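PDB 3EAF: ABC transporter, substrate binding protein from Aeropyrum pernix, which probably captures a solute outside the cell and delivers it to its ABC transporter for import, and also binds a magnesium ion. Local coordinates for residues A86-L91 with A109-K114; D123-A128 with R379-E384; D337-E342 with H346-K351. All blocks are in the same frame, centred on the assembly; numbering follows the deposited sequence.

Interaction 1: A86-L91 with A109-K114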
loop_
_atom_site.group_PDB
_atom_site.type_symbol
_atom_site.label_atom_id
_atom_site.label_comp_id
_atom_site.label_asym_id
_atom_site.label_seq_id
_atom_site.Cartn_x
_atom_site.Cartn_y
_atom_site.Cartn_z
ATOM N N ALA A 86 4.627 -9.957 -5.425
ATOM C CA ALA A 86 5.264 -11.193 -5.891
ATOM C C ALA A 86 6.579 -11.464 -5.163
ATOM O O ALA A 86 6.746 -12.525 -4.562
ATOM C CB ALA A 86 5.480 -11.175 -7.421
ATOM N N ASP A 87 7.504 -10.505 -5.203
ATOM C CA ASP A 87 8.798 -10.703 -4.544
ATOM C C ASP A 87 8.729 -10.779 -3.012
ATOM O O ASP A 87 9.412 -11.612 -2.410
ATOM C CB ASP A 87 9.877 -9.719 -5.028
ATOM C CG ASP A 87 9.423 -8.272 -5.014
ATOM O OD1 ASP A 87 8.672 -7.855 -5.927
ATOM O OD2 ASP A 87 9.866 -7.532 -4.118
ATOM N N THR A 88 7.902 -9.931 -2.393
ATOM C CA THR A 88 7.740 -9.949 -0.935
ATOM C C THR A 88 7.208 -11.303 -0.465
ATOM O O THR A 88 7.684 -11.837 0.545
ATOM C CB THR A 88 6.844 -8.790 -0.407
ATOM O OG1 THR A 88 7.247 -7.546 -0.990
ATOM C CG2 THR A 88 6.941 -8.678 1.111
ATOM N N GLU A 89 6.227 -11.845 -1.198
ATOM C CA GLU A 89 5.669 -13.182 -0.933
ATOM C C GLU A 89 6.697 -14.294 -1.114
ATOM O O GLU A 89 6.828 -15.181 -0.257
ATOM C CB GLU A 89 4.438 -13.457 -1.813
ATOM C CG GLU A 89 3.126 -12.884 -1.263
ATOM C CD GLU A 89 1.908 -13.204 -2.123
ATOM O OE1 GLU A 89 2.031 -14.035 -3.048
ATOM O OE2 GLU A 89 0.828 -12.616 -1.870
ATOM N N LYS A 90 7.416 -14.240 -2.234
ATOM C CA LYS A 90 8.460 -15.210 -2.552
ATOM C C LYS A 90 9.530 -15.259 -1.460
ATOM O O LYS A 90 9.993 -16.343 -1.087
ATOM C CB LYS A 90 9.087 -14.883 -3.915
ATOM C CG LYS A 90 10.282 -15.761 -4.335
ATOM C CD LYS A 90 9.844 -17.133 -4.850
ATOM C CE LYS A 90 11.007 -17.878 -5.539
ATOM N NZ LYS A 90 11.185 -17.490 -6.985
ATOM N N LEU A 91 9.896 -14.090 -0.936
ATOM C CA LEU A 91 10.959 -13.993 0.068
ATOM C C LEU A 91 10.501 -14.213 1.508
ATOM O O LEU A 91 11.336 -14.372 2.397
ATOM C CB LEU A 91 11.664 -12.645 -0.036
ATOM C CG LEU A 91 12.512 -12.409 -1.289
ATOM C CD1 LEU A 91 12.801 -10.925 -1.446
ATOM C CD2 LEU A 91 13.808 -13.224 -1.243
ATOM N N ALA A 109 -2.532 -10.039 1.913
ATOM C CA ALA A 109 -3.039 -10.797 3.055
ATOM C C ALA A 109 -2.225 -12.059 3.333
ATOM O O ALA A 109 -2.162 -12.525 4.476
ATOM C CB ALA A 109 -4.519 -11.141 2.858
ATOM N N LYS A 110 -1.595 -12.599 2.290
ATOM C CA LYS A 110 -0.737 -13.778 2.415
ATOM C C LYS A 110 0.482 -13.564 3.337
ATOM O O LYS A 110 1.034 -14.530 3.868
ATOM C CB LYS A 110 -0.313 -14.284 1.025
ATOM C CG LYS A 110 -1.504 -14.716 0.163
ATOM C CD LYS A 110 -1.089 -15.395 -1.129
ATOM C CE LYS A 110 -2.308 -16.003 -1.834
ATOM N NZ LYS A 110 -1.951 -16.553 -3.181
ATOM N N LEU A 111 0.858 -12.311 3.588
ATOM C CA LEU A 111 1.989 -11.971 4.443
ATOM C C LEU A 111 1.610 -12.045 5.918
ATOM O O LEU A 111 2.562 -12.128 6.740
ATOM C CB LEU A 111 2.515 -10.573 4.105
ATOM C CG LEU A 111 3.121 -10.396 2.711
ATOM C CD1 LEU A 111 3.464 -8.936 2.457
ATOM C CD2 LEU A 111 4.348 -11.278 2.541
ATOM N N LEU A 112 0.368 -11.935 6.235
ATOM C CA LEU A 112 -0.098 -11.800 7.619
ATOM C C LEU A 112 0.366 -12.910 8.560
ATOM O O LEU A 112 0.561 -12.664 9.748
ATOM C CB LEU A 112 -1.631 -11.664 7.662
ATOM C CG LEU A 112 -2.240 -10.440 6.965
ATOM C CD1 LEU A 112 -3.740 -10.571 6.820
ATOM C CD2 LEU A 112 -1.882 -9.145 7.683
ATOM N N VAL A 113 0.551 -14.117 8.022
ATOM C CA VAL A 113 0.963 -15.279 8.813
ATOM C C VAL A 113 2.481 -15.524 8.775
ATOM O O VAL A 113 2.984 -16.484 9.376
ATOM C CB VAL A 113 0.208 -16.573 8.383
ATOM C CG1 VAL A 113 -1.263 -16.469 8.729
ATOM C CG2 VAL A 113 0.409 -16.860 6.888
ATOM N N LYS A 114 3.202 -14.646 8.077
ATOM C CA LYS A 114 4.657 -14.766 7.954
ATOM C C LYS A 114 5.301 -13.930 9.055
ATOM O O LYS A 114 5.052 -12.731 9.140
ATOM C CB LYS A 114 5.129 -14.315 6.566
ATOM C CG LYS A 114 4.447 -15.024 5.389
ATOM C CD LYS A 114 4.834 -16.492 5.320
ATOM C CE LYS A 114 4.246 -17.162 4.088
ATOM N NZ LYS A 114 4.369 -18.646 4.154
HETATM O O HOH W 1 0.018 -14.885 -4.737
#

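Interaction 2: D123-A128 with R379-E384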
loop_
_atom_site.group_PDB
_atom_site.type_symbol
_atom_site.label_atom_id
_atom_site.label_comp_id
_atom_site.label_asym_id
_atom_site.label_seq_id
_atom_site.Cartn_x
_atom_site.Cartn_y
_atom_site.Cartn_z
ATOM N N ASP A 123 -4.606 -5.450 5.086
ATOM C CA ASP A 123 -4.247 -6.190 3.887
ATOM C C ASP A 123 -5.138 -5.745 2.727
ATOM O O ASP A 123 -6.204 -5.172 2.951
ATOM C CB ASP A 123 -4.436 -7.677 4.128
ATOM C CG ASP A 123 -5.878 -8.021 4.387
ATOM O OD1 ASP A 123 -6.557 -8.466 3.443
ATOM O OD2 ASP A 123 -6.335 -7.794 5.519
ATOM N N TYR A 124 -4.704 -6.034 1.499
ATOM C CA TYR A 124 -5.433 -5.678 0.274
ATOM C C TYR A 124 -6.895 -6.126 0.222
ATOM O O TYR A 124 -7.739 -5.449 -0.364
ATOM C CB TYR A 124 -4.727 -6.276 -0.941
ATOM C CG TYR A 124 -3.506 -5.532 -1.436
ATOM C CD1 TYR A 124 -2.387 -6.235 -1.870
ATOM C CD2 TYR A 124 -3.477 -4.133 -1.494
ATOM C CE1 TYR A 124 -1.258 -5.574 -2.351
ATOM C CE2 TYR A 124 -2.343 -3.456 -1.974
ATOM C CZ TYR A 124 -1.241 -4.190 -2.396
ATOM O OH TYR A 124 -0.116 -3.551 -2.868
ATOM N N SER A 125 -7.183 -7.285 0.803
ATOM C CA SER A 125 -8.528 -7.861 0.746
ATOM C C SER A 125 -9.498 -7.106 1.665
ATOM O O SER A 125 -10.581 -6.705 1.230
ATOM C CB SER A 125 -8.480 -9.357 1.075
ATOM O OG SER A 125 -7.516 -10.023 0.272
ATOM N N THR A 126 -9.090 -6.902 2.920
ATOM C CA THR A 126 -9.826 -6.077 3.884
ATOM C C THR A 126 -10.035 -4.657 3.372
ATOM O O THR A 126 -11.120 -4.093 3.535
ATOM C CB THR A 126 -9.087 -6.007 5.234
ATOM O OG1 THR A 126 -8.845 -7.338 5.710
ATOM C CG2 THR A 126 -9.898 -5.227 6.266
ATOM N N GLN A 127 -8.996 -4.084 2.757
ATOM C CA GLN A 127 -9.105 -2.783 2.090
ATOM C C GLN A 127 -10.178 -2.812 0.995
ATOM O O GLN A 127 -11.063 -1.949 0.962
ATOM C CB GLN A 127 -7.750 -2.354 1.497
ATOM C CG GLN A 127 -6.722 -1.896 2.540
ATOM C CD GLN A 127 -5.480 -1.260 1.928
ATOM O OE1 GLN A 127 -4.342 -1.611 2.277
ATOM N NE2 GLN A 127 -5.688 -0.311 1.031
ATOM N N ALA A 128 -10.086 -3.801 0.106
ATOM C CA ALA A 128 -11.021 -3.949 -1.014
ATOM C C ALA A 128 -12.461 -4.100 -0.529
ATOM O O ALA A 128 -13.364 -3.434 -1.030
ATOM C CB ALA A 128 -10.636 -5.134 -1.890
ATOM N N ARG A 379 -8.427 -13.849 6.101
ATOM C CA ARG A 379 -8.308 -15.302 6.123
ATOM C C ARG A 379 -8.826 -15.985 4.854
ATOM O O ARG A 379 -8.330 -17.050 4.494
ATOM C CB ARG A 379 -8.914 -15.892 7.396
ATOM C CG ARG A 379 -8.056 -15.584 8.622
ATOM C CD ARG A 379 -8.496 -16.350 9.860
ATOM N NE ARG A 379 -7.719 -15.951 11.034
ATOM C CZ ARG A 379 -7.969 -14.872 11.770
ATOM N NH1 ARG A 379 -8.979 -14.067 11.467
ATOM N NH2 ARG A 379 -7.196 -14.598 12.813
ATOM N N TYR A 380 -9.775 -15.353 4.159
ATOM C CA TYR A 380 -10.237 -15.856 2.856
ATOM C C TYR A 380 -9.058 -15.985 1.903
ATOM O O TYR A 380 -8.903 -17.004 1.228
ATOM C CB TYR A 380 -11.288 -14.936 2.219
ATOM C CG TYR A 380 -12.605 -14.797 2.966
ATOM C CD1 TYR A 380 -12.971 -15.688 3.979
ATOM C CD2 TYR A 380 -13.501 -13.785 2.628
ATOM C CE1 TYR A 380 -14.189 -15.550 4.661
ATOM C CE2 TYR A 380 -14.711 -13.648 3.290
ATOM C CZ TYR A 380 -15.050 -14.534 4.303
ATOM O OH TYR A 380 -16.259 -14.391 4.954
ATOM N N THR A 381 -8.224 -14.948 1.864
ATOM C CA THR A 381 -7.076 -14.910 0.971
ATOM C C THR A 381 -5.976 -15.870 1.435
ATOM O O THR A 381 -5.371 -16.562 0.615
ATOM C CB THR A 381 -6.534 -13.470 0.819
ATOM O OG1 THR A 381 -7.591 -12.617 0.365
ATOM C CG2 THR A 381 -5.383 -13.416 -0.187
ATOM N N ILE A 382 -5.737 -15.914 2.746
ATOM C CA ILE A 382 -4.720 -16.795 3.335
ATOM C C ILE A 382 -5.019 -18.267 3.025
ATOM O O ILE A 382 -4.114 -19.030 2.665
ATOM C CB ILE A 382 -4.583 -16.567 4.863
ATOM C CG1 ILE A 382 -4.042 -15.156 5.144
ATOM C CG2 ILE A 382 -3.676 -17.618 5.490
ATOM C CD1 ILE A 382 -4.420 -14.595 6.503
ATOM N N GLU A 383 -6.293 -18.644 3.139
ATOM C CA GLU A 383 -6.734 -20.019 2.901
ATOM C C GLU A 383 -6.794 -20.425 1.413
ATOM O O GLU A 383 -7.010 -21.601 1.099
ATOM C CB GLU A 383 -8.070 -20.281 3.620
ATOM C CG GLU A 383 -7.930 -20.348 5.154
ATOM C CD GLU A 383 -9.248 -20.197 5.913
ATOM O OE1 GLU A 383 -10.337 -20.249 5.287
ATOM O OE2 GLU A 383 -9.191 -20.026 7.158
ATOM N N GLU A 384 -6.589 -19.461 0.510
ATOM C CA GLU A 384 -6.564 -19.724 -0.944
ATOM C C GLU A 384 -5.530 -20.767 -1.362
ATOM O O GLU A 384 -4.322 -20.563 -1.190
ATOM C CB GLU A 384 -6.314 -18.433 -1.731
ATOM C CG GLU A 384 -7.532 -17.891 -2.431
ATOM C CD GLU A 384 -7.350 -16.472 -2.918
ATOM O OE1 GLU A 384 -6.339 -16.177 -3.595
ATOM O OE2 GLU A 384 -8.234 -15.646 -2.630
#

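Interaction 3: D337-E342 with H346-K351. With MG (magnesium ion), chain C.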
loop_
_atom_site.group_PDB
_atom_site.type_symbol
_atom_site.label_atom_id
_atom_site.label_comp_id
_atom_site.label_asym_id
_atom_site.label_seq_id
_atom_site.Cartn_x
_atom_site.Cartn_y
_atom_site.Cartn_z
ATOM N N ASP A 337 -6.503 4.039 11.423
ATOM C CA ASP A 337 -6.624 3.504 12.779
ATOM C C ASP A 337 -5.196 3.245 13.271
ATOM O O ASP A 337 -4.256 3.178 12.462
ATOM C CB ASP A 337 -7.452 2.212 12.756
ATOM C CG ASP A 337 -8.021 1.817 14.134
ATOM O OD1 ASP A 337 -7.703 2.457 15.163
ATOM O OD2 ASP A 337 -8.797 0.839 14.177
ATOM N N THR A 338 -5.016 3.134 14.585
ATOM C CA THR A 338 -3.710 2.805 15.141
ATOM C C THR A 338 -3.309 1.366 14.810
ATOM O O THR A 338 -4.158 0.527 14.470
ATOM C CB THR A 338 -3.655 3.009 16.666
ATOM O OG1 THR A 338 -4.749 2.311 17.276
ATOM C CG2 THR A 338 -3.716 4.505 17.021
ATOM N N ILE A 339 -2.013 1.095 14.953
ATOM C CA ILE A 339 -1.389 -0.133 14.476
ATOM C C ILE A 339 -1.079 -1.083 15.626
ATOM O O ILE A 339 -0.418 -0.708 16.589
ATOM C CB ILE A 339 -0.073 0.191 13.729
ATOM C CG1 ILE A 339 -0.367 0.941 12.428
ATOM C CG2 ILE A 339 0.724 -1.083 13.448
ATOM C CD1 ILE A 339 0.748 1.890 12.017
ATOM N N ASP A 340 -1.540 -2.324 15.492
ATOM C CA ASP A 340 -1.334 -3.344 16.500
ATOM C C ASP A 340 -1.260 -4.711 15.814
ATOM O O ASP A 340 -2.172 -5.085 15.073
ATOM C CB ASP A 340 -2.486 -3.293 17.510
ATOM C CG ASP A 340 -2.195 -4.065 18.786
ATOM O OD1 ASP A 340 -1.091 -4.647 18.928
ATOM O OD2 ASP A 340 -3.095 -4.087 19.657
ATOM N N TYR A 341 -0.171 -5.438 16.062
ATOM C CA TYR A 341 0.092 -6.718 15.405
ATOM C C TYR A 341 0.023 -7.911 16.360
ATOM O O TYR A 341 0.619 -7.897 17.434
ATOM C CB TYR A 341 1.475 -6.718 14.741
ATOM C CG TYR A 341 1.679 -5.676 13.676
ATOM C CD1 TYR A 341 0.994 -5.743 12.460
ATOM C CD2 TYR A 341 2.584 -4.631 13.869
ATOM C CE1 TYR A 341 1.201 -4.791 11.467
ATOM C CE2 TYR A 341 2.791 -3.679 12.890
ATOM C CZ TYR A 341 2.100 -3.758 11.694
ATOM O OH TYR A 341 2.314 -2.799 10.727
ATOM N N GLU A 342 -0.680 -8.952 15.929
ATOM C CA GLU A 342 -0.778 -10.197 16.669
ATOM C C GLU A 342 0.276 -11.190 16.174
ATOM O O GLU A 342 0.434 -11.357 14.960
ATOM C CB GLU A 342 -2.184 -10.779 16.465
ATOM C CG GLU A 342 -2.389 -12.172 17.007
ATOM C CD GLU A 342 -3.807 -12.681 16.826
ATOM O OE1 GLU A 342 -4.719 -11.861 16.574
ATOM O OE2 GLU A 342 -4.002 -13.910 16.935
ATOM N N HIS A 346 -0.421 -10.626 11.526
ATOM C CA HIS A 346 0.014 -9.218 11.592
ATOM C C HIS A 346 -0.935 -8.218 10.936
ATOM O O HIS A 346 -0.489 -7.349 10.176
ATOM C CB HIS A 346 1.419 -9.044 10.994
ATOM C CG HIS A 346 2.498 -9.761 11.742
ATOM N ND1 HIS A 346 3.700 -10.101 11.164
ATOM C CD2 HIS A 346 2.563 -10.188 13.025
ATOM C CE1 HIS A 346 4.455 -10.721 12.053
ATOM N NE2 HIS A 346 3.787 -10.788 13.192
ATOM N N LEU A 347 -2.230 -8.315 11.240
ATOM C CA LEU A 347 -3.218 -7.358 10.717
ATOM C C LEU A 347 -3.217 -6.062 11.528
ATOM O O LEU A 347 -3.659 -6.042 12.678
ATOM C CB LEU A 347 -4.627 -7.971 10.663
ATOM C CG LEU A 347 -5.735 -7.121 10.019
ATOM C CD1 LEU A 347 -5.425 -6.813 8.546
ATOM C CD2 LEU A 347 -7.112 -7.781 10.154
ATOM N N ALA A 348 -2.738 -4.980 10.914
ATOM C CA ALA A 348 -2.479 -3.727 11.638
ATOM C C ALA A 348 -3.756 -3.052 12.132
ATOM O O ALA A 348 -3.812 -2.572 13.268
ATOM C CB ALA A 348 -1.657 -2.768 10.770
ATOM N N TYR A 349 -4.761 -3.019 11.254
ATOM C CA TYR A 349 -6.086 -2.447 11.513
ATOM C C TYR A 349 -6.943 -2.766 10.296
ATOM O O TYR A 349 -6.448 -3.380 9.347
ATOM C CB TYR A 349 -6.030 -0.932 11.799
ATOM C CG TYR A 349 -5.342 -0.086 10.744
ATOM C CD1 TYR A 349 -6.078 0.553 9.744
ATOM C CD2 TYR A 349 -3.959 0.096 10.760
ATOM C CE1 TYR A 349 -5.450 1.342 8.775
ATOM C CE2 TYR A 349 -3.324 0.872 9.800
ATOM C CZ TYR A 349 -4.074 1.490 8.808
ATOM O OH TYR A 349 -3.445 2.254 7.854
ATOM N N ARG A 350 -8.216 -2.374 10.310
ATOM C CA ARG A 350 -9.127 -2.768 9.225
ATOM C C ARG A 350 -9.683 -1.612 8.391
ATOM O O ARG A 350 -9.951 -1.780 7.197
ATOM C CB ARG A 350 -10.294 -3.608 9.761
ATOM C CG ARG A 350 -9.897 -4.965 10.311
ATOM C CD ARG A 350 -11.105 -5.778 10.770
ATOM N NE ARG A 350 -11.796 -6.468 9.674
ATOM C CZ ARG A 350 -13.044 -6.209 9.274
ATOM N NH1 ARG A 350 -13.765 -5.255 9.863
ATOM N NH2 ARG A 350 -13.582 -6.912 8.280
ATOM N N LYS A 351 -9.875 -0.449 9.004
ATOM C CA LYS A 351 -10.584 0.622 8.301
ATOM C C LYS A 351 -9.697 1.413 7.335
ATOM O O LYS A 351 -8.472 1.377 7.429
ATOM C CB LYS A 351 -11.337 1.539 9.271
ATOM C CG LYS A 351 -10.482 2.378 10.190
ATOM C CD LYS A 351 -11.380 3.196 11.134
ATOM C CE LYS A 351 -11.984 2.330 12.237
ATOM N NZ LYS A 351 -12.655 3.173 13.288
HETATM MG MG MG C . 0.643 -6.462 19.209
HETATM O O HOH W 2 -9.752 -0.558 12.007
HETATM O O HOH W 3 1.820 -4.909 17.974
HETATM O O HOH W 4 -3.387 -7.692 14.642
HETATM O O HOH W 5 0.483 -5.886 21.644
HETATM O O HOH W 6 -1.514 -7.743 19.754
#

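Interaction 1: A86-L91 with A109-K114
Two methyl-bearing side chains, those of Thr88 and Leu111, supply the apolar half of this contact between helix 85-98 and the 3-10 turn that follows strand 101-104. They cross at about a right angle, with Thr88 CG2 3.7 Å from Leu111 CD1, while the other methyl, Leu111 CD2, settles over the helix backbone, 3.9 Å from Thr88 O. The first torsion of Thr88 (chi1 -48°) divides its branches: OG1 turns back to bond Gly84 O, just before the helix, and CG2 is left to face the leucine. Tyr102, Ser104 and Tyr119 close in around this pair.

The polar half is less direct. Glu89 reaches out with an extended chain, and its OE2 lies 3.5 Å from both CB and CD of Lys110, against the aliphatic part of the lysine. That same oxygen bonds Ser108 OG. The charges stay apart, with Glu89 OE1 4.7 Å from Lys110 NZ, and one water joins them, donating to Glu89 OE1 at 2.8 Å and accepting from Lys110 NZ at 3.0 Å.

The link across the partly exposed side is therefore water-mediated, and the electrostatic attraction is probably softened by solvent, whereas Thr88 and Leu111 meet as buried hydrocarbon.

Interaction 2: D123-A128 with R379-E384
Ser125 and Thr381 join two helices by their hydroxyls, close to the N-capped first turn of helix 124-139, which follows the first passage between the lobes of this periplasmic-binding-protein fold. The other partner is the short C-terminal helix 377-382. Along it, Arg379 points elsewhere, forming a salt bridge with Asp376 and a cation-pi contact with Phe345. Tyr380 sets out toward 123-128, but its ring makes a cation-pi contact with Lys164 and its side chain touches Ala161.

Thr381 makes the crossing. Its OG1 lies 2.6 Å from Ser125 OG, a short hydrogen bond in which either hydroxyl may donate. In both residues the hydroxyl stands beside its own backbone N (chi1 -52° in Ser125, -56° in Thr381), and the two hydroxyls meet tip to tip between the helices. Ala161 of helix 159-165 touches both side chains, and both residues are buried. Ile382 follows on a different side of the helix, against Leu112. Further on, Glu384 N bonds Thr381 O.

On the facing helix Asp123 caps the N-terminus: OD1 accepts from Thr126 N at 3.0 Å, from above the carboxylate plane, and weakly from Ser125 N, while Thr126 OG1 donates to Asp123 OD2 on its syn side at 2.6 Å.

Interaction 3: D337-E342 with H346-K351
A water bridges the two segments, donating to Asp337 OD2 at 2.8 Å and accepting from Arg350 N, and so ties the carboxylate to the facing backbone. Beside it, Asp337 CB packs 3.6 Å from Tyr349 CB. Lys351 NZ stands beyond salt-bridge distance of that carboxylate, though its chain crosses Asp337 at about a right angle. Tyr349 CG stands between the backbone N and the carbonyl carbon (chi1 55°). This brings the ring beneath Asp337 O, which sits 3.5 Å above one face, offset toward the rim. Ile339 CG1 meets the edge of the ring, and the phenol OH bonds Pro120 O.

One direct backbone bond follows: Asp340 N donates to Ala348 O at 3.2 Å. The two segments run roughly antiparallel without forming regular strands, and they belong to the connection from helix 317-326 to strand 352-357, consistent with the third interlobe crossover of a type I periplasmic binding protein. Next to that bond an apolar cluster forms, Ala348 CB lying 3.6 Å from Tyr341 CE1 and also against Ile339 CG2. The edge of the Tyr341 ring faces His346 O.

At the far end one side chain and the backbone serve the metal: Asp340 OD1, at 2.5 Å, and the carbonyl Tyr341 O, at 2.3 Å, bind the magnesium ion together with three waters and Glu325 O; Tyr341 N donates to one of these waters. His346 reaches the second shell, its NE2 bonded to Glu325 OE2 and its ND1 to Asn117 O. With the imidazole pinned from both nitrogens and stacked on Phe118, its CD2 edge is directed at Glu342 O, 3.1 Å away.

In the fold
Interaction 2 is a small buried contact, whereas interactions 1 and 3 run from buried side chains out to charged groups that meet water. They join neighbouring elements: Ala109 of interaction 1 packs on Asp123 and Thr381 of interaction 2, and Leu112 O probably accepts a hydrogen bond from His346 N of interaction 3. Asp123 in turn touches Leu347. Chemistry follows place: a water-bridged charge pair on the partly exposed side of helix 85-98, a direct hydroxyl pair between helices beside the crossovers, and a metal with its waters on the outer side of 337-342. In sequence, interaction 3 is nested within the long loop that interaction 2 closes.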